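Local coordinates for protein LbaCas13a H328A (C2c2) (Lachnospiraceae bacterium NK4A179, PDB 5WLH) that binds and probably processes pre-crRNA and, guided by the crRNA, cleaves RNA as a type VI CRISPR effector nuclease, at residues A[178-183]-A[356-361]; A[199-204]-A[209-214]; A[1014-1019]-A[1027-1032]. All blocks are in the same frame, centred on the assembly; numbering follows the deposited sequence.

Contact 1 of 3, residues A[178-183]-A[356-361]; sequences IDRIIA and DKDAER
Arg180 reaches out from helix 175-185 and sets its guanidinium between two aspartates at the start of helix 357-388. Its NH2 donates to OD2 of Asp356 at 2.7 Å, the stronger of the two links. That bond uses the syn lone pair of the carboxylate, and the two flat groups are turned only 18° from each other, although OD2 sits somewhat out of the guanidinium plane. NH1 turns to Asp358 instead; its bond to OD2 of Asp358 is 3.2 Å long and weak, with the planes of the two groups inclined by 56°. The third nitrogen of Arg180, NE, is paired with Asp176 one turn back on its own helix, so each nitrogen of the group has an acidic partner. The chain is extended from CG to NE, which carries the charge across to the other helix.

Asp356 does double duty. It is the N-cap residue of helix 357-388, and its OD1 accepts two weak capping bonds, from the backbone N of Asp358 and, at 3.4 Å, from the backbone N of Ala359, while OD2 is left to Arg180. The buried carboxylate of Asp358 is shared more widely: OD1 pairs with NH2 of Arg361 at 3.1 Å, and OD2 has its strongest partner in Lys184. Such a concentration of positive groups would be expected to keep Asp358 ionised. Further down, the methyl of Ala183 rests 4.4 Å from CG of Arg361, whose chain folds back at chi3 (71°) toward Asp358.

Leu84, Gln85 and Leu88 of helix 83-96 line Arg180 as well. The whole is a surface salt-bridge network tying a helix flank to the capped N-terminus of another helix.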
loop_
_atom_site.group_PDB
_atom_site.type_symbol
_atom_site.label_atom_id
_atom_site.label_comp_id
_atom_site.label_asym_id
_atom_site.label_seq_id
_atom_site.Cartn_x
_atom_site.Cartn_y
_atom_site.Cartn_z
ATOM N N ILE A 178 -0.039 -2.550 43.556
ATOM C CA ILE A 178 -0.149 -3.882 42.967
ATOM C C ILE A 178 -0.993 -3.830 41.698
ATOM O O ILE A 178 -0.623 -4.393 40.658
ATOM C CB ILE A 178 -0.722 -4.869 44.000
ATOM C CG1 ILE A 178 0.336 -5.180 45.063
ATOM C CG2 ILE A 178 -1.217 -6.138 43.313
ATOM C CD1 ILE A 178 -0.202 -5.830 46.322
ATOM N N ASP A 179 -2.133 -3.137 41.760
ATOM C CA ASP A 179 -2.988 -3.014 40.584
ATOM C C ASP A 179 -2.256 -2.331 39.437
ATOM O O ASP A 179 -2.392 -2.737 38.278
ATOM C CB ASP A 179 -4.259 -2.247 40.937
ATOM C CG ASP A 179 -5.280 -3.112 41.637
ATOM O OD1 ASP A 179 -5.019 -4.322 41.785
ATOM O OD2 ASP A 179 -6.346 -2.589 42.028
ATOM N N ARG A 180 -1.472 -1.295 39.739
ATOM C CA ARG A 180 -0.746 -0.590 38.688
ATOM C C ARG A 180 0.349 -1.460 38.091
ATOM O O ARG A 180 0.547 -1.468 36.869
ATOM C CB ARG A 180 -0.160 0.709 39.243
ATOM C CG ARG A 180 -1.150 1.857 39.231
ATOM C CD ARG A 180 -0.796 2.948 40.233
ATOM N NE ARG A 180 -1.925 3.858 40.393
ATOM C CZ ARG A 180 -2.125 4.930 39.637
ATOM N NH1 ARG A 180 -1.255 5.237 38.684
ATOM N NH2 ARG A 180 -3.187 5.697 39.836
ATOM N N ILE A 181 1.067 -2.201 38.938
ATOM C CA ILE A 181 2.171 -3.036 38.475
ATOM C C ILE A 181 1.662 -4.155 37.580
ATOM O O ILE A 181 2.291 -4.502 36.569
ATOM C CB ILE A 181 2.942 -3.599 39.680
ATOM C CG1 ILE A 181 3.835 -2.522 40.289
ATOM C CG2 ILE A 181 3.763 -4.799 39.276
ATOM C CD1 ILE A 181 4.745 -3.042 41.360
ATOM N N ILE A 182 0.530 -4.755 37.947
ATOM C CA ILE A 182 -0.018 -5.853 37.159
ATOM C C ILE A 182 -0.426 -5.360 35.777
ATOM O O ILE A 182 -0.056 -5.945 34.755
ATOM C CB ILE A 182 -1.202 -6.497 37.903
ATOM C CG1 ILE A 182 -0.689 -7.290 39.103
ATOM C CG2 ILE A 182 -2.011 -7.368 36.964
ATOM C CD1 ILE A 182 -1.800 -7.893 39.952
ATOM N N ALA A 183 -1.185 -4.265 35.724
ATOM C CA ALA A 183 -1.675 -3.779 34.444
ATOM C C ALA A 183 -0.546 -3.264 33.563
ATOM O O ALA A 183 -0.635 -3.356 32.333
ATOM C CB ALA A 183 -2.714 -2.683 34.665
ATOM N N ASP A 356 -5.172 10.060 34.183
ATOM C CA ASP A 356 -4.386 8.984 34.788
ATOM C C ASP A 356 -4.383 7.819 33.802
ATOM O O ASP A 356 -5.301 6.999 33.777
ATOM C CB ASP A 356 -4.961 8.594 36.147
ATOM C CG ASP A 356 -4.088 7.602 36.894
ATOM O OD1 ASP A 356 -3.039 7.192 36.352
ATOM O OD2 ASP A 356 -4.450 7.235 38.032
ATOM N N LYS A 357 -3.331 7.754 32.979
ATOM C CA LYS A 357 -3.233 6.701 31.972
ATOM C C LYS A 357 -3.197 5.314 32.605
ATOM O O LYS A 357 -3.670 4.344 31.999
ATOM C CB LYS A 357 -1.992 6.922 31.103
ATOM C CG LYS A 357 -2.073 8.142 30.195
ATOM C CD LYS A 357 -1.666 7.797 28.768
ATOM C CE LYS A 357 -1.321 9.043 27.961
ATOM N NZ LYS A 357 -0.823 8.702 26.597
ATOM N N ASP A 358 -2.644 5.199 33.815
ATOM C CA ASP A 358 -2.650 3.916 34.510
ATOM C C ASP A 358 -4.064 3.508 34.903
ATOM O O ASP A 358 -4.437 2.335 34.778
ATOM C CB ASP A 358 -1.755 3.980 35.747
ATOM C CG ASP A 358 -0.280 3.895 35.407
ATOM O OD1 ASP A 358 0.049 3.828 34.203
ATOM O OD2 ASP A 358 0.547 3.888 36.348
ATOM N N ALA A 359 -4.866 4.463 35.379
ATOM C CA ALA A 359 -6.224 4.141 35.797
ATOM C C ALA A 359 -7.127 3.843 34.607
ATOM O O ALA A 359 -8.053 3.034 34.723
ATOM C CB ALA A 359 -6.805 5.282 36.630
ATOM N N GLU A 360 -6.892 4.494 33.463
ATOM C CA GLU A 360 -7.697 4.204 32.283
ATOM C C GLU A 360 -7.350 2.844 31.697
ATOM O O GLU A 360 -8.226 2.171 31.145
ATOM C CB GLU A 360 -7.515 5.301 31.232
ATOM C CG GLU A 360 -8.532 5.257 30.089
ATOM C CD GLU A 360 -9.967 5.062 30.569
ATOM O OE1 GLU A 360 -10.601 4.061 30.176
ATOM O OE2 GLU A 360 -10.465 5.911 31.338
ATOM N N ARG A 361 -6.087 2.421 31.808
ATOM C CA ARG A 361 -5.709 1.087 31.353
ATOM C C ARG A 361 -6.338 0.008 32.226
ATOM O O ARG A 361 -6.739 -1.050 31.727
ATOM C CB ARG A 361 -4.186 0.950 31.339
ATOM C CG ARG A 361 -3.681 -0.441 30.991
ATOM C CD ARG A 361 -2.300 -0.386 30.348
ATOM N NE ARG A 361 -1.262 -0.021 31.311
ATOM C CZ ARG A 361 -0.673 1.170 31.374
ATOM N NH1 ARG A 361 -1.008 2.131 30.524
ATOM N NH2 ARG A 361 0.255 1.400 32.291
#

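Contact 2 of 3, residues A[199-204]-A[209-214]; sequences LKKLLM and LPYSDP
Met204 and Tyr211 bury the most surface where the end of helix 193-206 meets the extended segment that follows it. CB of Met204 lies 3.5 Å from CB of Tyr211, and CG of Met204 stands over one face of the phenol ring in a CH-pi contact, 4.1 Å from the centroid and displaced toward the rim. The sulfur is farther off and oblique, a looser Met-aromatic contact. Bends at chi2 (-72°) and chi3 (-76°) curl the methionine so that its methyl CE ends 3.6 Å from CB of Leu209, while CD1 of Leu209 touches SD. Two lysines also meet the ring. The aliphatic chain of Lys200 crosses the phenol end at about a right angle, with CG of Lys200 3.6 Å from OH of Tyr211, and the backbone CA of Lys201 approaches CE2.

The polar links are made largely by backbone atoms. N of Leu209 donates to O of Met204 at 2.9 Å and almost straight (171°), bringing the chain back against the last turns of the helix. Farther along, Lys201 stretches out alongside the loop and its NZ gives a 3.0 Å hydrogen bond to O of Asp213, coming from above the carbonyl plane. The same ammonium also binds the carbonyl of Ile216, so its charge is held by two main-chain oxygens. The carboxylate of Asp213 is engaged instead by Arg197, one turn earlier on the helix.

Lys200, having passed the ring, ends in salt bridges with Asp179 and Glu175, and Met204 packs on Ile178, both toward helix 175-185. On another flank Leu202 and Leu203 meet helix 158-166, while Leu199 and Leu202 meet helix 218-230, the helix to which the loop leads.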
loop_
_atom_site.group_PDB
_atom_site.type_symbol
_atom_site.label_atom_id
_atom_site.label_comp_id
_atom_site.label_asym_id
_atom_site.label_seq_id
_atom_site.Cartn_x
_atom_site.Cartn_y
_atom_site.Cartn_z
ATOM N N LEU A 199 -2.460 -13.832 40.683
ATOM C CA LEU A 199 -1.272 -13.063 41.025
ATOM C C LEU A 199 -1.598 -11.968 42.028
ATOM O O LEU A 199 -0.857 -11.763 42.997
ATOM C CB LEU A 199 -0.672 -12.462 39.756
ATOM C CG LEU A 199 0.512 -11.527 39.955
ATOM C CD1 LEU A 199 1.583 -12.201 40.820
ATOM C CD2 LEU A 199 1.059 -11.176 38.582
ATOM N N LYS A 200 -2.698 -11.250 41.808
ATOM C CA LYS A 200 -3.083 -10.214 42.756
ATOM C C LYS A 200 -3.281 -10.791 44.154
ATOM O O LYS A 200 -2.813 -10.218 45.143
ATOM C CB LYS A 200 -4.353 -9.514 42.294
ATOM C CG LYS A 200 -4.908 -8.600 43.377
ATOM C CD LYS A 200 -5.623 -7.409 42.815
ATOM C CE LYS A 200 -5.883 -6.396 43.923
ATOM N NZ LYS A 200 -6.767 -5.318 43.430
ATOM N N LYS A 201 -3.965 -11.928 44.247
ATOM C CA LYS A 201 -4.202 -12.563 45.540
ATOM C C LYS A 201 -2.889 -12.940 46.205
ATOM O O LYS A 201 -2.698 -12.720 47.407
ATOM C CB LYS A 201 -5.076 -13.800 45.342
ATOM C CG LYS A 201 -5.396 -14.609 46.590
ATOM C CD LYS A 201 -6.673 -15.436 46.341
ATOM C CE LYS A 201 -7.035 -16.323 47.534
ATOM N NZ LYS A 201 -8.177 -17.246 47.208
ATOM N N LEU A 202 -1.965 -13.491 45.419
ATOM C CA LEU A 202 -0.642 -13.827 45.923
ATOM C C LEU A 202 0.095 -12.590 46.422
ATOM O O LEU A 202 0.702 -12.616 47.499
ATOM C CB LEU A 202 0.152 -14.514 44.816
ATOM C CG LEU A 202 1.652 -14.682 45.008
ATOM C CD1 LEU A 202 1.884 -15.680 46.078
ATOM C CD2 LEU A 202 2.281 -15.157 43.703
ATOM N N LEU A 203 0.049 -11.495 45.661
ATOM C CA LEU A 203 0.776 -10.291 46.062
ATOM C C LEU A 203 0.157 -9.651 47.297
ATOM O O LEU A 203 0.872 -9.097 48.141
ATOM C CB LEU A 203 0.810 -9.287 44.912
ATOM C CG LEU A 203 1.735 -9.709 43.771
ATOM C CD1 LEU A 203 1.497 -8.832 42.547
ATOM C CD2 LEU A 203 3.184 -9.621 44.238
ATOM N N MET A 204 -1.171 -9.684 47.407
ATOM C CA MET A 204 -1.803 -9.147 48.611
ATOM C C MET A 204 -1.439 -9.976 49.836
ATOM O O MET A 204 -1.179 -9.421 50.914
ATOM C CB MET A 204 -3.318 -9.067 48.424
ATOM C CG MET A 204 -3.749 -8.065 47.340
ATOM S SD MET A 204 -3.564 -6.320 47.775
ATOM C CE MET A 204 -4.973 -6.087 48.873
ATOM N N LEU A 209 -1.726 -7.661 53.116
ATOM C CA LEU A 209 -2.850 -6.761 52.915
ATOM C C LEU A 209 -4.130 -7.575 52.868
ATOM O O LEU A 209 -4.179 -8.587 52.157
ATOM C CB LEU A 209 -2.684 -5.952 51.617
ATOM C CG LEU A 209 -1.382 -5.135 51.514
ATOM C CD1 LEU A 209 -1.263 -4.434 50.163
ATOM C CD2 LEU A 209 -1.279 -4.115 52.662
ATOM N N PRO A 210 -5.162 -7.210 53.628
ATOM C CA PRO A 210 -6.396 -8.003 53.603
ATOM C C PRO A 210 -6.982 -8.025 52.204
ATOM O O PRO A 210 -7.083 -6.994 51.534
ATOM C CB PRO A 210 -7.310 -7.276 54.595
ATOM C CG PRO A 210 -6.362 -6.594 55.525
ATOM C CD PRO A 210 -5.224 -6.142 54.639
ATOM N N TYR A 211 -7.355 -9.223 51.767
ATOM C CA TYR A 211 -7.830 -9.411 50.411
ATOM C C TYR A 211 -8.657 -10.678 50.349
ATOM O O TYR A 211 -8.292 -11.698 50.941
ATOM C CB TYR A 211 -6.661 -9.498 49.431
ATOM C CG TYR A 211 -7.109 -9.502 48.005
ATOM C CD1 TYR A 211 -7.645 -8.361 47.431
ATOM C CD2 TYR A 211 -6.982 -10.636 47.225
ATOM C CE1 TYR A 211 -8.048 -8.348 46.117
ATOM C CE2 TYR A 211 -7.387 -10.632 45.898
ATOM C CZ TYR A 211 -7.914 -9.483 45.357
ATOM O OH TYR A 211 -8.343 -9.465 44.057
ATOM N N SER A 212 -9.751 -10.618 49.602
ATOM C CA SER A 212 -10.570 -11.794 49.382
ATOM C C SER A 212 -10.851 -11.931 47.897
ATOM O O SER A 212 -11.262 -10.966 47.246
ATOM C CB SER A 212 -11.868 -11.716 50.195
ATOM O OG SER A 212 -11.555 -11.814 51.576
ATOM N N ASP A 213 -10.542 -13.111 47.368
ATOM C CA ASP A 213 -10.999 -13.551 46.048
ATOM C C ASP A 213 -11.234 -15.051 46.160
ATOM O O ASP A 213 -10.418 -15.865 45.715
ATOM C CB ASP A 213 -9.980 -13.207 44.954
ATOM C CG ASP A 213 -10.593 -13.239 43.566
ATOM O OD1 ASP A 213 -11.698 -13.807 43.424
ATOM O OD2 ASP A 213 -9.975 -12.702 42.619
ATOM N N PRO A 214 -12.352 -15.455 46.774
ATOM C CA PRO A 214 -12.515 -16.871 47.157
ATOM C C PRO A 214 -12.573 -17.848 45.984
ATOM O O PRO A 214 -12.163 -19.001 46.149
ATOM C CB PRO A 214 -13.829 -16.872 47.964
ATOM C CG PRO A 214 -14.510 -15.541 47.645
ATOM C CD PRO A 214 -13.416 -14.583 47.309
#

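Contact 3 of 3, residues A[1014-1019]-A[1027-1032]; sequences RFCNSD and ALYYDG
A small, partly buried contact between a helix end and a returning hairpin centres on Cys1016, in the last turn of helix 1008-1017, which faces the chain leading into strand 1030-1031. The backbone N of Ala1027 donates to O of Cys1016 at 2.9 Å. The donor lies in the carbonyl plane on a lone pair, and this bond ties the helix end to the returning chain. The thiol points another way, toward the start of the next strand: with SG anti to the carbonyl carbon (chi1 -58°), the sulfur rests against the CB atoms of two consecutive tyrosines, 3.7 Å from CB of Tyr1029 and 3.8 Å from CB of Tyr1030. It lies near the plane of the Tyr1029 ring, at its edge, but oblique to the Tyr1030 ring, where the sulfur-aromatic contact is long, 5.5 Å to the centroid.

Strand 1030-1031 pairs antiparallel with 1034-1035 in a two-stranded hairpin, and Tyr1030 OH turns back to the carbonyl of Glu1033 in its connection. CB of Leu1028 covers one face of the Tyr1029 ring, 3.5 Å above its plane, and the Tyr1029 hydroxyl is hydrogen-bonded to the carbonyl of Val1103. Two residues after the cysteine, OG of Ser1018 donates to O of Phe1015 at 2.8 Å and is also bound by Arg1062. The Phe1015 side chain packs against Ile1065 of helix 1062-1075.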
loop_
_atom_site.group_PDB
_atom_site.type_symbol
_atom_site.label_atom_id
_atom_site.label_comp_id
_atom_site.label_asym_id
_atom_site.label_seq_id
_atom_site.Cartn_x
_atom_site.Cartn_y
_atom_site.Cartn_z
ATOM N N ARG A 1014 8.668 45.449 -14.964
ATOM C CA ARG A 1014 8.759 46.507 -13.961
ATOM C C ARG A 1014 9.014 45.928 -12.577
ATOM O O ARG A 1014 9.824 46.459 -11.804
ATOM C CB ARG A 1014 7.471 47.333 -13.955
ATOM C CG ARG A 1014 7.653 48.806 -14.280
ATOM C CD ARG A 1014 6.315 49.539 -14.278
ATOM N NE ARG A 1014 5.422 49.087 -15.343
ATOM C CZ ARG A 1014 4.252 48.482 -15.138
ATOM N NH1 ARG A 1014 3.828 48.249 -13.902
ATOM N NH2 ARG A 1014 3.506 48.108 -16.169
ATOM N N PHE A 1015 8.334 44.828 -12.253
ATOM C CA PHE A 1015 8.441 44.232 -10.927
ATOM C C PHE A 1015 9.834 43.667 -10.678
ATOM O O PHE A 1015 10.379 43.808 -9.577
ATOM C CB PHE A 1015 7.373 43.150 -10.782
ATOM C CG PHE A 1015 7.314 42.519 -9.426
ATOM C CD1 PHE A 1015 6.646 43.145 -8.389
ATOM C CD2 PHE A 1015 7.897 41.282 -9.198
ATOM C CE1 PHE A 1015 6.573 42.559 -7.144
ATOM C CE2 PHE A 1015 7.827 40.692 -7.956
ATOM C CZ PHE A 1015 7.165 41.329 -6.925
ATOM N N CYS A 1016 10.433 43.028 -11.688
ATOM C CA CYS A 1016 11.764 42.459 -11.502
ATOM C C CYS A 1016 12.842 43.532 -11.486
ATOM O O CYS A 1016 13.909 43.327 -10.900
ATOM C CB CYS A 1016 12.063 41.437 -12.599
ATOM S SG CYS A 1016 10.876 40.077 -12.681
ATOM N N ASN A 1017 12.598 44.662 -12.138
ATOM C CA ASN A 1017 13.545 45.768 -12.139
ATOM C C ASN A 1017 13.334 46.722 -10.970
ATOM O O ASN A 1017 14.107 47.673 -10.815
ATOM C CB ASN A 1017 13.462 46.533 -13.460
ATOM C CG ASN A 1017 14.181 45.817 -14.582
ATOM O OD1 ASN A 1017 15.412 45.750 -14.601
ATOM N ND2 ASN A 1017 13.416 45.264 -15.518
ATOM N N SER A 1018 12.319 46.483 -10.148
ATOM C CA SER A 1018 12.090 47.280 -8.956
ATOM C C SER A 1018 12.998 46.823 -7.818
ATOM O O SER A 1018 13.451 45.676 -7.775
ATOM C CB SER A 1018 10.629 47.175 -8.531
ATOM O OG SER A 1018 10.420 45.973 -7.813
ATOM N N ASP A 1019 13.269 47.740 -6.894
ATOM C CA ASP A 1019 14.086 47.401 -5.739
ATOM C C ASP A 1019 13.291 46.529 -4.776
ATOM O O ASP A 1019 12.113 46.786 -4.511
ATOM C CB ASP A 1019 14.567 48.665 -5.027
ATOM C CG ASP A 1019 15.885 49.178 -5.575
ATOM O OD1 ASP A 1019 16.210 48.866 -6.739
ATOM O OD2 ASP A 1019 16.601 49.887 -4.838
ATOM N N ALA A 1027 14.400 40.896 -9.325
ATOM C CA ALA A 1027 15.051 40.005 -10.298
ATOM C C ALA A 1027 14.226 38.722 -10.370
ATOM O O ALA A 1027 13.005 38.810 -10.579
ATOM C CB ALA A 1027 16.520 39.821 -9.925
ATOM N N LEU A 1028 14.838 37.543 -10.230
ATOM C CA LEU A 1028 14.155 36.258 -10.123
ATOM C C LEU A 1028 13.440 35.834 -11.404
ATOM O O LEU A 1028 13.765 34.789 -11.978
ATOM C CB LEU A 1028 13.164 36.282 -8.952
ATOM C CG LEU A 1028 13.811 36.277 -7.565
ATOM C CD1 LEU A 1028 12.767 36.369 -6.467
ATOM C CD2 LEU A 1028 14.676 35.039 -7.394
ATOM N N TYR A 1029 12.472 36.624 -11.864
ATOM C CA TYR A 1029 11.482 36.143 -12.819
ATOM C C TYR A 1029 11.689 36.653 -14.241
ATOM O O TYR A 1029 10.845 36.389 -15.106
ATOM C CB TYR A 1029 10.085 36.512 -12.325
ATOM C CG TYR A 1029 9.841 36.050 -10.906
ATOM C CD1 TYR A 1029 9.731 34.696 -10.604
ATOM C CD2 TYR A 1029 9.767 36.962 -9.859
ATOM C CE1 TYR A 1029 9.519 34.266 -9.304
ATOM C CE2 TYR A 1029 9.557 36.540 -8.556
ATOM C CZ TYR A 1029 9.436 35.190 -8.284
ATOM O OH TYR A 1029 9.227 34.767 -6.988
ATOM N N TYR A 1030 12.784 37.362 -14.512
ATOM C CA TYR A 1030 13.029 37.918 -15.835
ATOM C C TYR A 1030 14.420 37.540 -16.313
ATOM O O TYR A 1030 15.367 37.493 -15.521
ATOM C CB TYR A 1030 12.862 39.443 -15.842
ATOM C CG TYR A 1030 12.059 39.936 -17.020
ATOM C CD1 TYR A 1030 10.673 39.961 -16.977
ATOM C CD2 TYR A 1030 12.688 40.362 -18.183
ATOM C CE1 TYR A 1030 9.933 40.400 -18.057
ATOM C CE2 TYR A 1030 11.957 40.805 -19.269
ATOM C CZ TYR A 1030 10.581 40.821 -19.200
ATOM O OH TYR A 1030 9.853 41.262 -20.278
ATOM N N ASP A 1031 14.535 37.267 -17.618
ATOM C CA ASP A 1031 15.786 36.848 -18.260
ATOM C C ASP A 1031 16.025 37.793 -19.441
ATOM O O ASP A 1031 15.732 37.463 -20.594
ATOM C CB ASP A 1031 15.710 35.372 -18.693
ATOM C CG ASP A 1031 17.021 34.848 -19.264
ATOM O OD1 ASP A 1031 17.995 35.625 -19.363
ATOM O OD2 ASP A 1031 17.076 33.647 -19.612
ATOM N N GLY A 1032 16.549 38.978 -19.144
ATOM C CA GLY A 1032 16.864 39.954 -20.168
ATOM C C GLY A 1032 15.659 40.545 -20.868
ATOM O O GLY A 1032 14.942 41.373 -20.299
#

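Contacts 1 and 2 are surface contacts of one helical region and share a border: helices 175-185 and 193-206 follow each other in the chain, and contact 2 is nested within the loop closed by contact 1. Their centres lie about 17 Å apart, and they touch through one salt bridge and apolar packing between the two helices. Contact 1 joins sequence-distant helices through charge, whereas contact 2 folds a local loop onto its own helix by aromatic packing and backbone acceptors. Contact 3, about 66 Å from contact 1 between centres, is also local in sequence but partly buried, relying on a thiol and a main-chain bond without salt bridges across it.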